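PDB 6IYT: type I modular polyketide synthase from Streptomyces albus subsp. albus, which probably transfers an ethylmalonyl extender unit from coenzyme A to the acyl carrier protein during salinomycin assembly, through its acyltransferase domain. Local coordinates for residues P126-Q131 with I183-L188; A253-P258 with V308-I313; E274-A279 with A294-L299; T288-V293 with S319-V324; L416-L421 with F435-T440. All blocks are in the same frame, centred on the assembly; numbering follows the deposited sequence.

Interaction 1 (P126-Q131 with I183-L188); sequences PGQGSQ and ILQPVL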
# COMPACT_ATOMS: atom_id res chain seq x y z
N PRO A 126 -5.47 -0.44 0.78
CA PRO A 126 -6.21 -1.44 1.57
C PRO A 126 -6.95 -0.86 2.77
O PRO A 126 -6.83 0.32 3.09
CB PRO A 126 -5.13 -2.41 2.04
CG PRO A 126 -3.84 -1.67 1.94
CD PRO A 126 -4.02 -0.52 0.98
N GLY A 127 -7.69 -1.70 3.45
CA GLY A 127 -8.31 -1.31 4.73
C GLY A 127 -7.46 -1.74 5.91
O GLY A 127 -6.22 -1.65 5.87
N GLN A 128 -8.10 -2.20 6.97
CA GLN A 128 -7.35 -2.56 8.16
C GLN A 128 -6.61 -3.85 7.92
O GLN A 128 -6.97 -4.64 7.05
CB GLN A 128 -8.28 -2.67 9.37
CG GLN A 128 -8.24 -1.45 10.24
CD GLN A 128 -9.39 -1.39 11.21
OE1 GLN A 128 -9.39 -2.07 12.26
NE2 GLN A 128 -10.39 -0.62 10.87
N GLY A 129 -5.50 -4.02 8.64
CA GLY A 129 -4.65 -5.20 8.47
C GLY A 129 -3.23 -4.78 8.14
O GLY A 129 -2.27 -5.59 8.29
N SER A 130 -3.09 -3.53 7.68
CA SER A 130 -1.80 -2.94 7.27
C SER A 130 -0.89 -2.58 8.46
O SER A 130 0.28 -2.23 8.27
CB SER A 130 -2.08 -1.66 6.46
OG SER A 130 -1.79 -1.89 5.11
N GLN A 131 -1.50 -2.38 9.61
CA GLN A 131 -0.88 -1.60 10.66
C GLN A 131 0.23 -2.41 11.33
O GLN A 131 0.10 -3.62 11.49
CB GLN A 131 -1.96 -1.16 11.70
CG GLN A 131 -2.67 -2.31 12.42
CD GLN A 131 -3.95 -2.80 11.74
OE1 GLN A 131 -4.17 -2.56 10.56
NE2 GLN A 131 -4.84 -3.44 12.52
N ILE A 183 -9.00 5.81 16.28
CA ILE A 183 -7.62 6.37 16.20
C ILE A 183 -6.89 5.78 15.01
O ILE A 183 -6.28 6.51 14.20
CB ILE A 183 -6.84 6.08 17.47
CG1 ILE A 183 -7.62 6.51 18.74
CG2 ILE A 183 -5.46 6.74 17.40
CD1 ILE A 183 -8.05 7.94 18.76
N LEU A 184 -7.02 4.46 14.86
CA LEU A 184 -6.34 3.73 13.80
C LEU A 184 -6.76 4.16 12.39
O LEU A 184 -5.90 4.33 11.50
CB LEU A 184 -6.59 2.23 13.98
CG LEU A 184 -5.90 1.30 13.01
CD1 LEU A 184 -4.41 1.49 13.13
CD2 LEU A 184 -6.30 -0.15 13.33
N GLN A 185 -8.07 4.22 12.13
CA GLN A 185 -8.49 4.48 10.74
C GLN A 185 -7.96 5.85 10.24
O GLN A 185 -7.44 5.93 9.16
CB GLN A 185 -9.98 4.35 10.56
CG GLN A 185 -10.48 2.94 10.79
CD GLN A 185 -11.87 2.69 10.19
OE1 GLN A 185 -12.43 3.53 9.50
NE2 GLN A 185 -12.37 1.48 10.40
N PRO A 186 -8.06 6.91 11.06
CA PRO A 186 -7.53 8.15 10.51
C PRO A 186 -6.02 8.17 10.41
O PRO A 186 -5.46 8.81 9.47
CB PRO A 186 -8.04 9.22 11.53
CG PRO A 186 -9.26 8.60 12.14
CD PRO A 186 -8.86 7.14 12.28
N VAL A 187 -5.34 7.41 11.26
CA VAL A 187 -3.87 7.29 11.16
C VAL A 187 -3.48 6.49 9.89
O VAL A 187 -2.65 6.93 9.11
CB VAL A 187 -3.28 6.64 12.39
CG1 VAL A 187 -1.87 6.20 12.10
CG2 VAL A 187 -3.31 7.61 13.55
N LEU A 188 -4.17 5.38 9.63
CA LEU A 188 -3.98 4.60 8.39
C LEU A 188 -4.21 5.43 7.14
O LEU A 188 -3.48 5.31 6.18
CB LEU A 188 -4.90 3.40 8.38
CG LEU A 188 -4.37 1.99 8.62
CD1 LEU A 188 -3.05 1.92 9.33
CD2 LEU A 188 -5.42 1.09 9.27
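The side-chain amides of Gln128 and Gln131 each turn a face to Leu184, and one methyl serves both. Leu184 CD2 stands almost squarely above the Gln131 amide, 3.7 Å from Gln131 NE2, and also lies over a face of the Gln128 amide, so the two amides meet it from roughly perpendicular directions. At the edge of the Gln128 amide comes Gln185, whose amide plane is steeply inclined to it. The modelled pair Gln128 NE2 and Gln185 NE2, 2.9 Å apart, brings two amide nitrogens together; the orientation of the Gln128 amide is doubtful, and with it turned over a hydrogen bond could form.

The stem of Gln128 is extended and runs past both leucines: Gln128 CG is 3.9 Å from Leu188 CD2. Gln131 behaves differently. Its CG lies between the backbone N and the carbonyl carbon (chi1 62°), and a bend at chi2 folds the amide back over its own loop, where Gly129 N donates to Gln131 OE1 at 2.8 Å from outside the carbonyl plane. That bond, with a weak one from Gln131 NE2 to Gly314 O, helps hold the amide with its face to Leu184. Glutamine suits both positions, since its faces accept methyls while its edges take polar partners. Glycine suits position 129, with its positive phi. Gly127 O is buried without a partner.

Pro186 interrupts the helical bonding of 181-200 at this point. The loop after strand 120-125 carries the Gly-Gln-Gly-Ser-Gln signature of acyltransferases, and lies close to the probable nucleophile elbow around Ser213, which Gln214 follows.

Interaction 2 (A253-P258 with V308-I313); sequences ASVSLP and VRAKVI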
# COMPACT_ATOMS: atom_id res chain seq x y z
N ALA A 253 -12.45 -11.34 9.86
CA ALA A 253 -11.34 -12.26 9.76
C ALA A 253 -10.97 -12.50 8.31
O ALA A 253 -11.82 -12.56 7.44
CB ALA A 253 -11.69 -13.60 10.42
N SER A 254 -9.69 -12.65 8.05
CA SER A 254 -9.23 -13.15 6.79
C SER A 254 -9.24 -14.69 6.82
O SER A 254 -8.84 -15.29 7.80
CB SER A 254 -7.82 -12.66 6.54
OG SER A 254 -7.04 -13.02 7.64
N VAL A 255 -9.55 -15.29 5.67
CA VAL A 255 -9.57 -16.75 5.54
C VAL A 255 -9.03 -17.13 4.20
O VAL A 255 -9.51 -16.65 3.20
CB VAL A 255 -11.01 -17.29 5.61
CG1 VAL A 255 -11.03 -18.79 5.36
CG2 VAL A 255 -11.64 -16.94 6.95
N SER A 256 -7.98 -17.94 4.16
CA SER A 256 -7.43 -18.36 2.86
C SER A 256 -8.13 -19.62 2.29
O SER A 256 -7.50 -20.68 2.16
CB SER A 256 -5.92 -18.60 2.97
OG SER A 256 -5.30 -17.51 3.61
N LEU A 257 -9.41 -19.47 1.96
CA LEU A 257 -10.17 -20.46 1.22
C LEU A 257 -11.06 -19.73 0.22
O LEU A 257 -11.40 -18.59 0.44
CB LEU A 257 -11.06 -21.25 2.14
CG LEU A 257 -10.48 -22.26 3.12
CD1 LEU A 257 -11.62 -22.77 3.97
CD2 LEU A 257 -9.76 -23.42 2.42
N PRO A 258 -11.50 -20.43 -0.82
CA PRO A 258 -12.46 -19.91 -1.79
C PRO A 258 -13.78 -19.58 -1.13
O PRO A 258 -14.19 -20.26 -0.19
CB PRO A 258 -12.64 -21.09 -2.78
CG PRO A 258 -11.47 -21.97 -2.57
CD PRO A 258 -11.03 -21.79 -1.15
N VAL A 308 -5.85 -24.51 7.75
CA VAL A 308 -6.15 -23.35 6.92
C VAL A 308 -5.67 -22.10 7.61
O VAL A 308 -5.64 -22.04 8.85
CB VAL A 308 -7.65 -23.22 6.67
CG1 VAL A 308 -7.98 -21.88 6.00
CG2 VAL A 308 -8.14 -24.38 5.82
N ARG A 309 -5.14 -21.18 6.83
CA ARG A 309 -4.69 -19.88 7.35
C ARG A 309 -5.90 -18.99 7.55
O ARG A 309 -6.63 -18.72 6.62
CB ARG A 309 -3.73 -19.20 6.36
CG ARG A 309 -2.41 -19.92 6.17
CD ARG A 309 -1.50 -19.17 5.21
NE ARG A 309 -0.09 -19.35 5.53
CZ ARG A 309 0.91 -18.73 4.90
NH1 ARG A 309 0.66 -17.88 3.92
NH2 ARG A 309 2.17 -18.98 5.26
N ALA A 310 -6.11 -18.56 8.78
CA ALA A 310 -7.21 -17.66 9.11
C ALA A 310 -6.86 -16.85 10.34
O ALA A 310 -6.18 -17.35 11.25
CB ALA A 310 -8.48 -18.45 9.34
N LYS A 311 -7.38 -15.63 10.43
CA LYS A 311 -6.98 -14.74 11.48
C LYS A 311 -7.98 -13.60 11.58
O LYS A 311 -8.38 -13.04 10.54
CB LYS A 311 -5.59 -14.21 11.18
CG LYS A 311 -5.25 -12.89 11.82
CD LYS A 311 -3.99 -12.29 11.21
CE LYS A 311 -3.64 -10.99 11.90
NZ LYS A 311 -2.53 -10.30 11.20
N VAL A 312 -8.35 -13.23 12.81
CA VAL A 312 -9.13 -12.00 13.04
C VAL A 312 -8.24 -10.78 12.78
O VAL A 312 -7.09 -10.72 13.26
CB VAL A 312 -9.67 -11.94 14.47
CG1 VAL A 312 -10.45 -10.64 14.70
CG2 VAL A 312 -10.54 -13.15 14.77
N ILE A 313 -8.75 -9.83 12.00
CA ILE A 313 -7.98 -8.63 11.61
C ILE A 313 -8.05 -7.58 12.74
O ILE A 313 -9.13 -7.35 13.34
CB ILE A 313 -8.52 -8.03 10.31
CG1 ILE A 313 -8.39 -9.02 9.14
CG2 ILE A 313 -7.85 -6.69 9.97
CD1 ILE A 313 -9.13 -8.58 7.89
O HOH W 1 -5.81 -15.59 6.73
O HOH W 2 -4.86 -21.69 3.93
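Val308 and Leu257 interlock at the end of the strand pair. The two methyls of Val308 form a fork that straddles the branch point of Leu257, with Val308 CG1 3.8 Å from Leu257 CG, while Val308 CG2 rests against Leu257 CD2 at 3.9 Å; the side chains cross at about a right angle. Further along, Ala253 faces Val312 and Val255 faces Ala310, antiparallel non-hydrogen-bonded pairs, a pairing that itself brings Ala253 CA within 4.0 Å of Val312 CA. The alanines keep the side-chain layer thin beside the two valines, and Val255 CG2 lies against the single methyl of Ala310, 4.2 Å from Ala310 CB. Helix 293-305 covers this face, through Leu296 and Val300 on Ala253 and Leu303 on Val255 and Leu257.

The opposite face, with Ser254 and Lys311, is more polar, although Ile313 CG1 lies 4.0 Å from Ser254 N. Lys311 stretches away in an extended chain, as suits a long charged residue at a surface, and the short serine leaves room for water. In this hydrogen-bonded pair Ser254 N reaches Lys311 O at 2.8 Å and Lys311 N returns to Ser254 O. One step on, Ser256 N gives Arg309 O a nearly linear bond (174°), before Ser256 centres an inverse gamma turn toward helix 259-266.

Water bonded to Ser254 OG gives a weak bond to Arg309 O, and a second water accepts from Arg309 N. The backbone bonds thus hold this edge strand irrespective of side chain; aliphatic groups seal the helix-covered face, and mostly polar ones with water occupy the other.

Interaction 3 (E274-A279 with A294-L299); sequences EVLSIA and AALEEL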
# COMPACT_ATOMS: atom_id res chain seq x y z
N GLU A 274 -28.54 -13.68 10.48
CA GLU A 274 -27.17 -13.56 9.97
C GLU A 274 -26.20 -13.38 11.14
O GLU A 274 -26.29 -12.39 11.87
CB GLU A 274 -27.05 -12.39 9.02
CG GLU A 274 -25.66 -12.24 8.39
CD GLU A 274 -25.54 -11.01 7.53
OE1 GLU A 274 -24.85 -10.05 7.95
OE2 GLU A 274 -26.09 -11.02 6.42
N VAL A 275 -25.28 -14.31 11.31
CA VAL A 275 -24.30 -14.22 12.40
C VAL A 275 -22.90 -13.99 11.80
O VAL A 275 -22.12 -13.16 12.30
CB VAL A 275 -24.33 -15.47 13.28
CG1 VAL A 275 -23.16 -15.48 14.26
CG2 VAL A 275 -25.66 -15.55 14.03
N LEU A 276 -22.62 -14.70 10.71
CA LEU A 276 -21.41 -14.55 9.95
C LEU A 276 -21.75 -14.41 8.47
O LEU A 276 -22.72 -15.04 7.97
CB LEU A 276 -20.50 -15.79 10.12
CG LEU A 276 -20.00 -16.11 11.52
CD1 LEU A 276 -19.08 -17.31 11.42
CD2 LEU A 276 -19.25 -14.92 12.12
N SER A 277 -20.93 -13.68 7.75
CA SER A 277 -21.16 -13.49 6.33
C SER A 277 -19.91 -13.09 5.62
O SER A 277 -18.99 -12.58 6.22
CB SER A 277 -22.26 -12.45 6.07
OG SER A 277 -21.94 -11.24 6.62
N ILE A 278 -19.82 -13.42 4.36
CA ILE A 278 -18.62 -13.08 3.64
C ILE A 278 -18.58 -11.57 3.42
O ILE A 278 -19.57 -10.95 2.88
CB ILE A 278 -18.53 -13.84 2.31
CG1 ILE A 278 -18.26 -15.33 2.60
CG2 ILE A 278 -17.47 -13.25 1.42
CD1 ILE A 278 -17.92 -16.13 1.38
N ALA A 279 -17.47 -10.96 3.86
CA ALA A 279 -17.30 -9.50 3.91
C ALA A 279 -16.44 -8.99 2.77
O ALA A 279 -16.41 -7.79 2.51
CB ALA A 279 -16.68 -9.09 5.23
N ALA A 294 -17.61 -14.14 18.94
CA ALA A 294 -17.53 -15.52 19.43
C ALA A 294 -17.61 -16.52 18.28
O ALA A 294 -16.77 -17.44 18.17
CB ALA A 294 -18.62 -15.79 20.45
N ALA A 295 -18.59 -16.33 17.41
CA ALA A 295 -18.75 -17.18 16.23
C ALA A 295 -17.53 -17.09 15.31
O ALA A 295 -17.05 -18.10 14.74
CB ALA A 295 -20.00 -16.78 15.48
N LEU A 296 -17.03 -15.87 15.15
CA LEU A 296 -15.89 -15.65 14.28
C LEU A 296 -14.66 -16.36 14.79
O LEU A 296 -13.92 -17.01 14.02
CB LEU A 296 -15.62 -14.15 14.16
CG LEU A 296 -14.71 -13.76 13.01
CD1 LEU A 296 -15.37 -14.04 11.66
CD2 LEU A 296 -14.34 -12.29 13.14
N GLU A 297 -14.42 -16.25 16.08
CA GLU A 297 -13.30 -16.97 16.72
C GLU A 297 -13.44 -18.48 16.64
O GLU A 297 -12.45 -19.19 16.45
CB GLU A 297 -13.14 -16.50 18.16
CG GLU A 297 -12.68 -15.04 18.25
CD GLU A 297 -12.58 -14.51 19.67
OE1 GLU A 297 -13.19 -15.12 20.59
OE2 GLU A 297 -11.95 -13.44 19.87
N GLU A 298 -14.67 -18.97 16.78
CA GLU A 298 -14.95 -20.40 16.63
C GLU A 298 -14.62 -20.89 15.21
O GLU A 298 -13.91 -21.89 15.04
CB GLU A 298 -16.43 -20.72 17.01
CG GLU A 298 -16.73 -22.22 17.02
CD GLU A 298 -18.20 -22.57 17.24
OE1 GLU A 298 -18.54 -23.75 16.95
OE2 GLU A 298 -18.98 -21.72 17.74
N LEU A 299 -15.03 -20.13 14.20
CA LEU A 299 -14.72 -20.44 12.81
C LEU A 299 -13.18 -20.42 12.56
O LEU A 299 -12.65 -21.28 11.88
CB LEU A 299 -15.42 -19.45 11.87
CG LEU A 299 -15.09 -19.62 10.40
CD1 LEU A 299 -15.72 -20.90 9.85
CD2 LEU A 299 -15.51 -18.41 9.58
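Leu276 overlaps the methyl of Ala295 and then spreads its two branches along the helix. Its CD2 methyl sits at the turn from Ala295 to Leu296, 3.9 Å from Ala295 CB and equally close to the backbone atom Leu296 N. The same Leu276 CD2 meets Leu296 CD1 at 4.0 Å. The other branch goes one helical turn further: Leu276 CD1 touches Leu299 CD2 at 4.2 Å, the two leucines meeting at a slant. Leu276 CG is anti to its carbonyl carbon (chi1 -62°), which directs the fork into the shallow depression bounded by Ala295, Leu296 and Leu299.

Alanine at 295 is what allows this. A methyl is short enough for the strand side chains to come down onto the helix surface, and Val275 uses the same opening from the side: the branch anti to its backbone N, CG1, is the one that reaches Ala295, with Val275 CG1 3.6 Å from Ala295 CB. No hydrogen bond crosses the contact, so dispersion and the exclusion of water hold it, which fits four buried aliphatic residues beside the partly exposed Val275.

The short axes of strand 276-279 and helix 294-299 pass 9.9 Å apart at an angle of 73°, so the helix crosses the strand steeply. This belongs to a ferredoxin-like subdomain, in which strands 251-255, 276-283, 286-291 and 310-312 and helices 259-266 and 293-305 follow one another as beta-alpha-beta-beta-alpha-beta. Ile266 of the companion helix packs on both Leu276 and Leu299, Asn270 clasps the backbone of Val275 and Leu276, and Leu296 extends across the sheet to Val289, Ala251 and Ala253.

Interaction 4 (T288-V293 with S319-V324); sequences TVAGQV and SHCAQV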
# COMPACT_ATOMS: atom_id res chain seq x y z
N THR A 288 -12.66 -12.51 3.25
CA THR A 288 -12.83 -12.08 4.61
C THR A 288 -14.26 -12.39 5.07
O THR A 288 -15.12 -12.41 4.31
CB THR A 288 -12.60 -10.57 4.77
OG1 THR A 288 -13.48 -9.89 3.90
CG2 THR A 288 -11.18 -10.19 4.40
N VAL A 289 -14.41 -12.58 6.35
CA VAL A 289 -15.68 -12.96 6.97
C VAL A 289 -15.97 -12.03 8.15
O VAL A 289 -15.09 -11.77 8.96
CB VAL A 289 -15.61 -14.39 7.50
CG1 VAL A 289 -16.92 -14.74 8.23
CG2 VAL A 289 -15.35 -15.37 6.36
N ALA A 290 -17.16 -11.41 8.14
CA ALA A 290 -17.57 -10.50 9.20
C ALA A 290 -18.62 -11.15 10.08
O ALA A 290 -19.48 -11.86 9.59
CB ALA A 290 -18.14 -9.22 8.60
N GLY A 291 -18.63 -10.80 11.36
CA GLY A 291 -19.76 -11.10 12.19
C GLY A 291 -19.42 -11.13 13.66
O GLY A 291 -18.34 -10.69 14.08
N GLN A 292 -20.28 -11.79 14.42
CA GLN A 292 -20.18 -11.81 15.87
C GLN A 292 -18.83 -12.40 16.29
O GLN A 292 -18.36 -13.35 15.69
CB GLN A 292 -21.32 -12.66 16.42
CG GLN A 292 -21.30 -12.87 17.90
CD GLN A 292 -21.94 -14.18 18.29
OE1 GLN A 292 -21.26 -15.19 18.37
NE2 GLN A 292 -23.26 -14.22 18.21
N VAL A 293 -18.21 -11.83 17.33
CA VAL A 293 -16.83 -12.20 17.69
C VAL A 293 -16.71 -13.67 18.09
O VAL A 293 -15.81 -14.36 17.63
CB VAL A 293 -16.31 -11.31 18.83
CG1 VAL A 293 -14.91 -11.78 19.27
CG2 VAL A 293 -16.28 -9.86 18.39
N SER A 319 -18.12 -4.53 10.01
CA SER A 319 -18.61 -3.84 8.83
C SER A 319 -18.86 -4.87 7.73
O SER A 319 -18.60 -6.06 7.91
CB SER A 319 -17.58 -2.78 8.37
OG SER A 319 -16.27 -3.30 8.48
N HIS A 320 -19.48 -4.43 6.65
CA HIS A 320 -19.64 -5.26 5.47
C HIS A 320 -20.58 -6.45 5.74
O HIS A 320 -20.44 -7.50 5.14
CB HIS A 320 -18.27 -5.77 4.96
CG HIS A 320 -17.32 -4.67 4.64
ND1 HIS A 320 -17.58 -3.74 3.66
CD2 HIS A 320 -16.23 -4.21 5.30
CE1 HIS A 320 -16.63 -2.82 3.66
NE2 HIS A 320 -15.84 -3.05 4.68
N CYS A 321 -21.51 -6.25 6.65
CA CYS A 321 -22.59 -7.18 6.88
C CYS A 321 -23.78 -6.42 7.48
O CYS A 321 -23.75 -5.19 7.60
CB CYS A 321 -22.13 -8.30 7.82
SG CYS A 321 -21.86 -7.77 9.50
N ALA A 322 -24.86 -7.16 7.81
CA ALA A 322 -26.11 -6.53 8.27
C ALA A 322 -25.98 -5.76 9.58
O ALA A 322 -26.86 -4.99 9.94
CB ALA A 322 -27.19 -7.60 8.41
N GLN A 323 -24.89 -5.96 10.31
CA GLN A 323 -24.66 -5.15 11.54
C GLN A 323 -24.62 -3.67 11.26
O GLN A 323 -24.90 -2.87 12.15
CB GLN A 323 -23.37 -5.55 12.26
CG GLN A 323 -23.45 -6.91 12.95
CD GLN A 323 -22.37 -7.12 14.00
OE1 GLN A 323 -21.87 -6.16 14.65
NE2 GLN A 323 -22.00 -8.38 14.21
N VAL A 324 -24.29 -3.29 10.04
CA VAL A 324 -24.24 -1.88 9.73
C VAL A 324 -25.61 -1.33 9.31
O VAL A 324 -25.80 -0.13 9.33
CB VAL A 324 -23.17 -1.51 8.69
CG1 VAL A 324 -21.81 -2.09 9.07
CG2 VAL A 324 -23.55 -1.96 7.33
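Ala290, Gln323 and Cys321 carry this contact. The methyl of Ala290, which loses the most surface, is pressed into the loop that carries His320: Ala290 CB lies 3.3 Å from Ser319 O, and Cys321 SG approaches the same methyl to 4.1 Å. A small apolar residue suits this point, where the loop backbone passes close over the strand.

Gln323 works on the peptide that follows. Its chain is extended beyond CG, and the amide nitrogen comes down over the flat face of the bond between Gly291 and Gln292, with Gln323 NE2 3.8 Å from Gly291 C. This is contact without a hydrogen bond; Gln323 NE2 donates instead to Lys249 O, which anchors the amide above the strand end. At phi 158° and psi -160° a CB on residue 291 would be jammed against the carbonyl O of Ala290, so glycine suits the place.

Cys321 has SG placed between its backbone N and carbonyl carbon (chi1 70°), where the sulfur both faces Ala290 and accepts a weak bond from Gln323 N at 3.6 Å. With Val324 N bonded to Cys321 O at 3.1 Å, the loop winds into a 3-10 turn. Next to it, His320 NE2 is hydrogen-bonded to Ser213 OG and its ND1 to Arg372 O, consistent with the Ser-His dyad of acyltransferases.

The contact therefore sets the histidine loop against strand 286-291, which is flanked by strands 251-255 and 276-283. Val252 and Ala279 from those neighbours also touch Ala290, and beyond Gln292 the chain enters helix 293-305, with Gln292 OE1 capping Ala295 N.

Interaction 5 (L416-L421 with F435-T440); sequences LAQGTL and FAEAWT
Strand 416-418, at the edge of the parallel sheet of the larger, alpha/beta-hydrolase-like part of the acyltransferase, is packed by helix 428-439, and Gln418 bonded to Glu437 joins the two. Gln418 NE2 donates to Glu437 OE1 at 2.9 Å and 165°, both its partners lying in the plane of the amide: the second N-H goes back to Gly419 O at 3.0 Å. Two nearly straight bonds therefore use the whole amino group and fix its rotation. Gln418 has CG anti to its backbone N (chi1 177°) and then bends at chi2, which brings the amide across the helix, the carboxylate plane being moderately inclined to it. The carbonyl end lies over the base of the glutamate, Gln418 OE1 being 3.1 Å from Glu437 CB.

Glutamine suits a buried strand end because it spans to the helix with both hydrogens used, and glutamate suits the partly exposed side of the helix because Glu437 OE1 also forms a salt bridge to Arg430, which would probably favour the charged form. Strand and helix run antiparallel, their short axes at 175° and 9.2 Å apart, as when a chain leaves a parallel strand and doubles back over the sheet through a helix. Strand 388-393 pairs with 416-418 on its inner side, and helix 401-411 covers Ala417.

Below the amide, Leu416 supplies the apolar part: Leu416 CD2 rests on Ala438 CA at 3.8 Å, and alanine is small enough to admit it.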
# COMPACT_ATOMS: atom_id res chain seq x y z
N LEU A 416 2.80 -6.93 -11.95
CA LEU A 416 3.62 -6.60 -10.77
C LEU A 416 2.70 -6.15 -9.64
O LEU A 416 1.85 -5.28 -9.84
CB LEU A 416 4.61 -5.50 -11.10
CG LEU A 416 5.35 -4.89 -9.91
CD1 LEU A 416 6.34 -5.87 -9.31
CD2 LEU A 416 6.05 -3.62 -10.35
N ALA A 417 2.81 -6.82 -8.51
CA ALA A 417 2.08 -6.45 -7.31
C ALA A 417 3.07 -6.08 -6.23
O ALA A 417 3.82 -6.92 -5.73
CB ALA A 417 1.20 -7.60 -6.86
N GLN A 418 3.20 -4.79 -5.99
CA GLN A 418 4.32 -4.25 -5.27
C GLN A 418 3.79 -3.52 -4.05
O GLN A 418 2.96 -2.66 -4.18
CB GLN A 418 5.05 -3.27 -6.16
CG GLN A 418 6.19 -2.61 -5.48
CD GLN A 418 7.24 -3.57 -5.12
OE1 GLN A 418 7.69 -4.33 -5.97
NE2 GLN A 418 7.58 -3.64 -3.84
N GLY A 419 4.30 -3.86 -2.87
CA GLY A 419 4.03 -3.09 -1.65
C GLY A 419 4.98 -1.91 -1.46
O GLY A 419 5.88 -1.70 -2.28
N THR A 420 4.76 -1.15 -0.39
CA THR A 420 5.58 -0.02 -0.08
C THR A 420 6.40 -0.35 1.15
O THR A 420 7.54 -0.75 1.01
CB THR A 420 4.76 1.25 0.11
OG1 THR A 420 3.90 1.44 -1.03
CG2 THR A 420 5.67 2.44 0.24
N LEU A 421 5.81 -0.26 2.34
CA LEU A 421 6.50 -0.73 3.52
C LEU A 421 6.09 -2.13 3.92
O LEU A 421 5.28 -2.75 3.26
CB LEU A 421 6.31 0.25 4.69
CG LEU A 421 6.58 1.73 4.42
CD1 LEU A 421 6.37 2.56 5.70
CD2 LEU A 421 7.99 1.92 3.89
N PHE A 435 11.29 0.31 -4.41
CA PHE A 435 11.61 0.96 -5.68
C PHE A 435 12.36 -0.05 -6.61
O PHE A 435 12.10 -0.12 -7.80
CB PHE A 435 12.51 2.17 -5.48
CG PHE A 435 11.85 3.40 -4.90
CD1 PHE A 435 10.48 3.47 -4.65
CD2 PHE A 435 12.63 4.53 -4.66
CE1 PHE A 435 9.92 4.66 -4.20
CE2 PHE A 435 12.09 5.68 -4.14
CZ PHE A 435 10.73 5.75 -3.90
N ALA A 436 13.37 -0.73 -6.05
CA ALA A 436 14.18 -1.69 -6.83
C ALA A 436 13.35 -2.87 -7.32
O ALA A 436 13.52 -3.33 -8.45
CB ALA A 436 15.35 -2.17 -6.00
N GLU A 437 12.46 -3.37 -6.46
CA GLU A 437 11.57 -4.44 -6.84
C GLU A 437 10.65 -4.05 -8.01
O GLU A 437 10.41 -4.87 -8.91
CB GLU A 437 10.75 -4.89 -5.62
CG GLU A 437 11.59 -5.72 -4.64
CD GLU A 437 10.89 -5.97 -3.31
OE1 GLU A 437 9.84 -5.33 -3.03
OE2 GLU A 437 11.39 -6.82 -2.56
N ALA A 438 10.19 -2.81 -8.03
CA ALA A 438 9.39 -2.30 -9.16
C ALA A 438 10.26 -2.10 -10.42
O ALA A 438 9.92 -2.55 -11.51
CB ALA A 438 8.72 -1.00 -8.78
N TRP A 439 11.37 -1.40 -10.25
CA TRP A 439 12.21 -1.00 -11.40
C TRP A 439 12.83 -2.22 -12.07
O TRP A 439 12.90 -2.29 -13.31
CB TRP A 439 13.31 -0.04 -10.94
CG TRP A 439 14.30 0.37 -12.05
CD1 TRP A 439 14.07 1.24 -13.11
CD2 TRP A 439 15.61 -0.16 -12.25
NE1 TRP A 439 15.21 1.37 -13.86
CE2 TRP A 439 16.16 0.49 -13.38
CE3 TRP A 439 16.39 -1.07 -11.55
CZ2 TRP A 439 17.45 0.23 -13.82
CZ3 TRP A 439 17.68 -1.32 -12.00
CH2 TRP A 439 18.20 -0.65 -13.11
N THR A 440 13.25 -3.21 -11.28
CA THR A 440 13.89 -4.37 -11.87
C THR A 440 12.89 -5.17 -12.67
O THR A 440 13.29 -5.96 -13.54
CB THR A 440 14.57 -5.30 -10.85
OG1 THR A 440 13.61 -5.74 -9.89
CG2 THR A 440 15.75 -4.61 -10.17

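In the fold
From the N terminus, interaction 1 closes first, bringing the loop after strand 120-125 to helix 181-200. The next three are interlaced. Interaction 2 opens at 253-258 and closes at 308-313, and interaction 3 lies nested within it. Interaction 4 starts inside both and ends at 319-324, crossing each. Together they tie the strands of the ferredoxin-like sheet to helix 293-305 and to the loop carrying His320. Interactions 3 and 4 have centres about 7 Å apart, and Ile313 of interaction 2 touches Gln128 and Gly129 of interaction 1, linking the two subdomains. Interaction 5 follows in series, closing a short loop at the edge of the parallel sheet.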